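Local coordinates for protein SnoK (Streptomyces nogalater, PDB 5EPA) that binds an iron ion and 2-oxoglutarate and acts as a non-heme carbocyclase in the biosynthesis of the polyketide nogalamycin, at residues A29-F32 and Y33-G37; S257-S260 and P261-L265. All coordinates share one frame; numbering follows the deposited sequence.

Contacts 1 and 2 are both local, each made within one run of chain, and stand apart in a 2-oxoglutarate-dependent iron enzyme of the cupin clan: their centres are 32 Å apart and their nearest atoms about 18 Å. Contact 1 takes in most of helix 27-36 and the glycine that follows it, at the start of the modelled fold; contact 2 is a turn in the loop after strand 246-247, near its end. Neither touches the ligands. The side chain of Tyr33 in contact 1 is about 12 Å from the bound 2-oxoglutarate and about 6 Å from the side chain of His216, which binds it. Residues 257-265 lie at the surface, away from the iron and 2-oxoglutarate site.

Contact 1 of 2, residues A29-F32 and Y33-G37; sequences AVRF and YREQG
Phe32 and Gln36 meet one turn apart at the C-terminal end of an alpha helix, residues 27-36, as a CH-pi contact over the ring face. CG of Gln36 sits 3.7 Å from the centroid of the Phe32 ring and only 7° off its normal. Phe32 swings its ring forward along the helix, with CG anti to the backbone N. Gln36 CG, beside its own backbone N (chi1 -51°), comes over the ring, and a bend at the next torsion leaves the amide plane turned 42° from it. Glutamine suits the place because its aliphatic part can lie on an aromatic face.

Val30 and Arg34 pair in the same i to i+4 spacing. CG1 of Val30 stands over the centre of one guanidinium face, 3.9 Å from Arg34 CZ: an apolar methyl can lie on the flat face, while Arg34 NE bonds the carbonyl O of Leu107, in helix 98-108. Arg31 and Glu35 run side by side, but their charged atoms do not meet: OE2 of Glu35 lies 3.5 Å from the methylene CG of Arg31 and 4.8 Å from its NE.

Beneath these pairs run the i to i+4 backbone hydrogen bonds of the helix, from Tyr33 N to Ala29 O through to Gln36 N to Phe32 O at 2.8 Å. Tyr33 is buried against Val39 and Leu107, so this side of the helix packs on strand 38-41 and helix 98-108. Gly37 leaves the helix with positive phi, which suits a residue without CB, and its N bonds Tyr33 O at 2.9 Å.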
ATOM      1  N   ALA A  29     -18.769   5.718  -2.728  1.00 35.72           N
ATOM      2  CA  ALA A  29     -17.468   5.112  -2.490  1.00 34.06           C
ATOM      3  C   ALA A  29     -16.378   6.163  -2.273  1.00 32.94           C
ATOM      4  O   ALA A  29     -15.518   6.015  -1.402  1.00 32.28           O
ATOM      5  CB  ALA A  29     -17.078   4.206  -3.650  1.00 34.09           C
ATOM      6  N   VAL A  30     -16.436   7.238  -3.034  1.00 33.03           N
ATOM      7  CA  VAL A  30     -15.512   8.341  -2.841  1.00 33.05           C
ATOM      8  C   VAL A  30     -15.712   9.018  -1.467  1.00 34.10           C
ATOM      9  O   VAL A  30     -14.745   9.275  -0.750  1.00 34.30           O
ATOM     10  CB  VAL A  30     -15.695   9.403  -3.932  1.00 33.74           C
ATOM     11  CG1 VAL A  30     -14.858  10.636  -3.631  1.00 33.31           C
ATOM     12  CG2 VAL A  30     -15.338   8.805  -5.287  1.00 33.78           C
ATOM     13  N   ARG A  31     -16.962   9.259  -1.088  1.00 35.43           N
ATOM     14  CA  ARG A  31     -17.250   9.830   0.212  1.00 37.09           C
ATOM     15  C   ARG A  31     -16.794   8.904   1.342  1.00 34.41           C
ATOM     16  O   ARG A  31     -16.245   9.361   2.339  1.00 33.92           O
ATOM     17  CB  ARG A  31     -18.733  10.189   0.324  1.00 41.99           C
ATOM     18  CG  ARG A  31     -19.133  10.854   1.640  1.00 47.96           C
ATOM     19  CD  ARG A  31     -20.597  11.279   1.673  1.00 53.86           C
ATOM     20  NE  ARG A  31     -21.554  10.201   1.325  1.00 62.19           N
ATOM     21  CZ  ARG A  31     -22.279  10.036   0.183  1.00 68.48           C
ATOM     22  NH1 ARG A  31     -22.225  10.879  -0.870  1.00 70.15           N
ATOM     23  NH2 ARG A  31     -23.095   8.972   0.094  1.00 69.52           N
ATOM     24  N   PHE A  32     -17.002   7.607   1.190  1.00 31.95           N
ATOM     25  CA  PHE A  32     -16.581   6.651   2.208  1.00 30.24           C
ATOM     26  C   PHE A  32     -15.093   6.748   2.407  1.00 29.57           C
ATOM     27  O   PHE A  32     -14.598   6.804   3.528  1.00 28.97           O
ATOM     28  CB  PHE A  32     -16.972   5.234   1.789  1.00 30.17           C
ATOM     29  CG  PHE A  32     -16.734   4.175   2.842  1.00 29.35           C
ATOM     30  CD1 PHE A  32     -15.489   3.608   3.014  1.00 28.19           C
ATOM     31  CD2 PHE A  32     -17.761   3.738   3.642  1.00 30.74           C
ATOM     32  CE1 PHE A  32     -15.255   2.640   3.971  1.00 28.12           C
ATOM     33  CE2 PHE A  32     -17.538   2.758   4.623  1.00 30.44           C
ATOM     34  CZ  PHE A  32     -16.289   2.184   4.762  1.00 29.32           C
ATOM     35  N   TYR A  33     -14.346   6.768   1.291  1.00 29.15           N
ATOM     36  CA  TYR A  33     -12.893   6.944   1.346  1.00 28.17           C
ATOM     37  C   TYR A  33     -12.484   8.216   2.057  1.00 28.74           C
ATOM     38  O   TYR A  33     -11.628   8.178   2.891  1.00 29.18           O
ATOM     39  CB  TYR A  33     -12.267   6.936  -0.054  1.00 27.35           C
ATOM     40  CG  TYR A  33     -10.789   7.254  -0.010  1.00 26.02           C
ATOM     41  CD1 TYR A  33      -9.865   6.303   0.434  1.00 24.86           C
ATOM     42  CD2 TYR A  33     -10.301   8.498  -0.396  1.00 25.71           C
ATOM     43  CE1 TYR A  33      -8.517   6.598   0.462  1.00 23.71           C
ATOM     44  CE2 TYR A  33      -8.949   8.786  -0.310  1.00 24.66           C
ATOM     45  CZ  TYR A  33      -8.076   7.830   0.096  1.00 23.55           C
ATOM     46  OH  TYR A  33      -6.730   8.106   0.202  1.00 23.55           O
ATOM     47  N   ARG A  34     -13.091   9.342   1.722  1.00 30.59           N
ATOM     48  CA  ARG A  34     -12.669  10.642   2.297  1.00 31.78           C
ATOM     49  C   ARG A  34     -12.944  10.692   3.767  1.00 31.94           C
ATOM     50  O   ARG A  34     -12.149  11.228   4.514  1.00 31.16           O
ATOM     51  CB  ARG A  34     -13.351  11.831   1.629  1.00 33.52           C
ATOM     52  CG  ARG A  34     -13.132  11.917   0.113  1.00 34.61           C
ATOM     53  CD  ARG A  34     -11.959  12.768  -0.308  1.00 35.13           C
ATOM     54  NE  ARG A  34     -11.668  12.648  -1.741  1.00 35.37           N
ATOM     55  CZ  ARG A  34     -12.194  13.382  -2.734  1.00 36.49           C
ATOM     56  NH1 ARG A  34     -13.115  14.287  -2.521  1.00 37.92           N
ATOM     57  NH2 ARG A  34     -11.787  13.185  -3.976  1.00 35.91           N
ATOM     58  N   GLU A  35     -14.057  10.094   4.197  1.00 33.19           N
ATOM     59  CA  GLU A  35     -14.429  10.121   5.621  1.00 34.68           C
ATOM     60  C   GLU A  35     -13.710   9.062   6.454  1.00 32.34           C
ATOM     61  O   GLU A  35     -13.312   9.316   7.588  1.00 32.14           O
ATOM     62  CB  GLU A  35     -15.945   9.969   5.788  1.00 37.79           C
ATOM     63  CG  GLU A  35     -16.710  11.174   5.245  1.00 42.28           C
ATOM     64  CD  GLU A  35     -18.228  11.022   5.322  1.00 46.49           C
ATOM     65  OE1 GLU A  35     -18.684   9.922   5.775  1.00 53.04           O
ATOM     66  OE2 GLU A  35     -18.955  11.986   4.930  1.00 47.05           O
ATOM     67  N   GLN A  36     -13.573   7.872   5.898  1.00 30.46           N
ATOM     68  CA  GLN A  36     -13.063   6.710   6.659  1.00 29.48           C
ATOM     69  C   GLN A  36     -11.570   6.491   6.492  1.00 28.05           C
ATOM     70  O   GLN A  36     -10.953   5.888   7.371  1.00 28.67           O
ATOM     71  CB  GLN A  36     -13.824   5.417   6.297  1.00 29.32           C
ATOM     72  CG  GLN A  36     -15.343   5.513   6.375  1.00 30.54           C
ATOM     73  CD  GLN A  36     -15.840   5.760   7.785  1.00 32.64           C
ATOM     74  OE1 GLN A  36     -15.350   5.172   8.729  1.00 33.30           O
ATOM     75  NE2 GLN A  36     -16.819   6.621   7.926  1.00 33.62           N
ATOM     76  N   GLY A  37     -10.992   6.979   5.405  1.00 26.73           N
ATOM     77  CA  GLY A  37      -9.548   6.836   5.166  1.00 26.01           C
ATOM     78  C   GLY A  37      -9.115   5.562   4.413  1.00 25.29           C
ATOM     79  O   GLY A  37      -7.943   5.322   4.204  1.00 23.86           O
TER

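Contact 2 of 2, residues S257-S260 and P261-L265; sequences SRLS and PGDPL
Ser260 and Asp263 are the first and last residues of a type II beta turn, and two hydrogen bonds tie them together. The backbone one is the i+3 to i bond common in such turns: Asp263 N gives its hydrogen to Ser260 O at 2.9 Å. In return the carboxylate reaches back to the start of the turn, where OD2 of Asp263 takes the N-H of Ser260 at 3.0 Å, nearly straight at 165°. That donor lies well above the carboxylate plane, 63° out of it. Asp263 can do this because its CG stands beside its own backbone N (chi1 -80°), which turns the short acid toward Ser260; thus both N and O of Ser260 are satisfied by one residue.

The two middle positions fit their residues. Pro261 has no N-H to offer, and its ring holds phi in the range that the second position of a type II turn needs. Gly262 takes the positive phi of the third position, where a CB would be pressed against the carbonyl O of Pro261. Backbone hydrogen bonds between Tyr247 and both Gly262 and Asp263, and between Leu265 and Ala245, hold the loop alongside strand 246-247.

Apolar packing covers the inner side. Leu259 and Leu265 both rest on Tyr247 and cross at about a right angle; Leu265 is buried, Leu259 less so, with Leu259 CD1 lying 4.0 Å from Leu265 CG.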
ATOM      1  N   SER A 257      19.479   7.255  -3.892  1.00 33.49           N
ATOM      2  CA  SER A 257      20.808   7.839  -3.760  1.00 35.74           C
ATOM      3  C   SER A 257      21.137   8.908  -4.796  1.00 37.66           C
ATOM      4  O   SER A 257      21.940   9.800  -4.531  1.00 39.06           O
ATOM      5  CB  SER A 257      21.877   6.750  -3.850  1.00 36.69           C
ATOM      6  OG  SER A 257      21.757   6.057  -5.081  1.00 36.22           O
ATOM      7  N   ARG A 258      20.541   8.822  -5.974  1.00 38.94           N
ATOM      8  CA  ARG A 258      20.845   9.801  -7.049  1.00 42.21           C
ATOM      9  C   ARG A 258      20.218  11.164  -6.754  1.00 40.99           C
ATOM     10  O   ARG A 258      20.558  12.140  -7.375  1.00 42.64           O
ATOM     11  CB  ARG A 258      20.416   9.274  -8.439  1.00 44.38           C
ATOM     12  CG  ARG A 258      18.898   9.119  -8.584  1.00 49.55           C
ATOM     13  CD  ARG A 258      18.444   8.065  -9.598  1.00 51.92           C
ATOM     14  NE  ARG A 258      16.968   7.956  -9.671  1.00 54.56           N
ATOM     15  CZ  ARG A 258      16.193   7.341  -8.769  1.00 58.08           C
ATOM     16  NH1 ARG A 258      16.733   6.765  -7.691  1.00 61.24           N
ATOM     17  NH2 ARG A 258      14.869   7.300  -8.932  1.00 57.61           N
ATOM     18  N   LEU A 259      19.309  11.236  -5.783  1.00 39.39           N
ATOM     19  CA  LEU A 259      18.610  12.502  -5.490  1.00 39.07           C
ATOM     20  C   LEU A 259      19.212  13.279  -4.316  1.00 39.90           C
ATOM     21  O   LEU A 259      19.824  12.705  -3.422  1.00 39.30           O
ATOM     22  CB  LEU A 259      17.135  12.256  -5.183  1.00 36.19           C
ATOM     23  CG  LEU A 259      16.294  11.533  -6.212  1.00 34.62           C
ATOM     24  CD1 LEU A 259      14.898  11.403  -5.631  1.00 33.30           C
ATOM     25  CD2 LEU A 259      16.240  12.264  -7.532  1.00 35.25           C
ATOM     26  N   SER A 260      19.012  14.587  -4.340  1.00 40.55           N
ATOM     27  CA  SER A 260      19.344  15.452  -3.212  1.00 41.14           C
ATOM     28  C   SER A 260      18.071  15.846  -2.466  1.00 40.44           C
ATOM     29  O   SER A 260      16.999  15.951  -3.064  1.00 39.42           O
ATOM     30  CB  SER A 260      20.034  16.731  -3.705  1.00 42.50           C
ATOM     31  OG  SER A 260      21.249  16.452  -4.335  1.00 42.42           O
ATOM     32  N   PRO A 261      18.182  16.101  -1.158  1.00 41.52           N
ATOM     33  CA  PRO A 261      17.011  16.538  -0.391  1.00 40.81           C
ATOM     34  C   PRO A 261      16.255  17.691  -1.032  1.00 40.39           C
ATOM     35  O   PRO A 261      16.885  18.662  -1.483  1.00 42.93           O
ATOM     36  CB  PRO A 261      17.622  17.013   0.928  1.00 42.21           C
ATOM     37  CG  PRO A 261      18.843  16.167   1.083  1.00 42.35           C
ATOM     38  CD  PRO A 261      19.352  15.863  -0.293  1.00 42.42           C
ATOM     39  N   GLY A 262      14.932  17.576  -1.097  1.00 37.51           N
ATOM     40  CA  GLY A 262      14.106  18.603  -1.707  1.00 37.81           C
ATOM     41  C   GLY A 262      13.911  18.451  -3.211  1.00 37.62           C
ATOM     42  O   GLY A 262      13.101  19.145  -3.803  1.00 37.85           O
ATOM     43  N   ASP A 263      14.686  17.566  -3.845  1.00 37.43           N
ATOM     44  CA  ASP A 263      14.517  17.306  -5.257  1.00 37.18           C
ATOM     45  C   ASP A 263      13.133  16.700  -5.524  1.00 34.93           C
ATOM     46  O   ASP A 263      12.667  15.845  -4.795  1.00 32.96           O
ATOM     47  CB  ASP A 263      15.576  16.331  -5.812  1.00 37.59           C
ATOM     48  CG  ASP A 263      16.904  16.981  -6.103  1.00 39.01           C
ATOM     49  OD1 ASP A 263      17.056  18.200  -5.917  1.00 40.43           O
ATOM     50  OD2 ASP A 263      17.816  16.226  -6.492  1.00 39.23           O
ATOM     51  N   PRO A 264      12.508  17.124  -6.633  1.00 35.45           N
ATOM     52  CA  PRO A 264      11.262  16.520  -6.985  1.00 34.75           C
ATOM     53  C   PRO A 264      11.486  15.107  -7.516  1.00 34.15           C
ATOM     54  O   PRO A 264      12.520  14.843  -8.110  1.00 34.48           O
ATOM     55  CB  PRO A 264      10.716  17.446  -8.062  1.00 35.60           C
ATOM     56  CG  PRO A 264      11.911  18.051  -8.691  1.00 37.06           C
ATOM     57  CD  PRO A 264      12.937  18.154  -7.611  1.00 37.17           C
ATOM     58  N   LEU A 265      10.507  14.237  -7.298  1.00 33.10           N
ATOM     59  CA  LEU A 265      10.512  12.906  -7.871  1.00 33.32           C
ATOM     60  C   LEU A 265       9.675  12.934  -9.142  1.00 34.50           C
ATOM     61  O   LEU A 265       8.458  13.049  -9.115  1.00 35.58           O
ATOM     62  CB  LEU A 265       9.969  11.881  -6.884  1.00 32.33           C
ATOM     63  CG  LEU A 265      10.897  11.498  -5.717  1.00 31.93           C
ATOM     64  CD1 LEU A 265      11.039  12.593  -4.684  1.00 32.66           C
ATOM     65  CD2 LEU A 265      10.374  10.238  -5.036  1.00 30.70           C
TER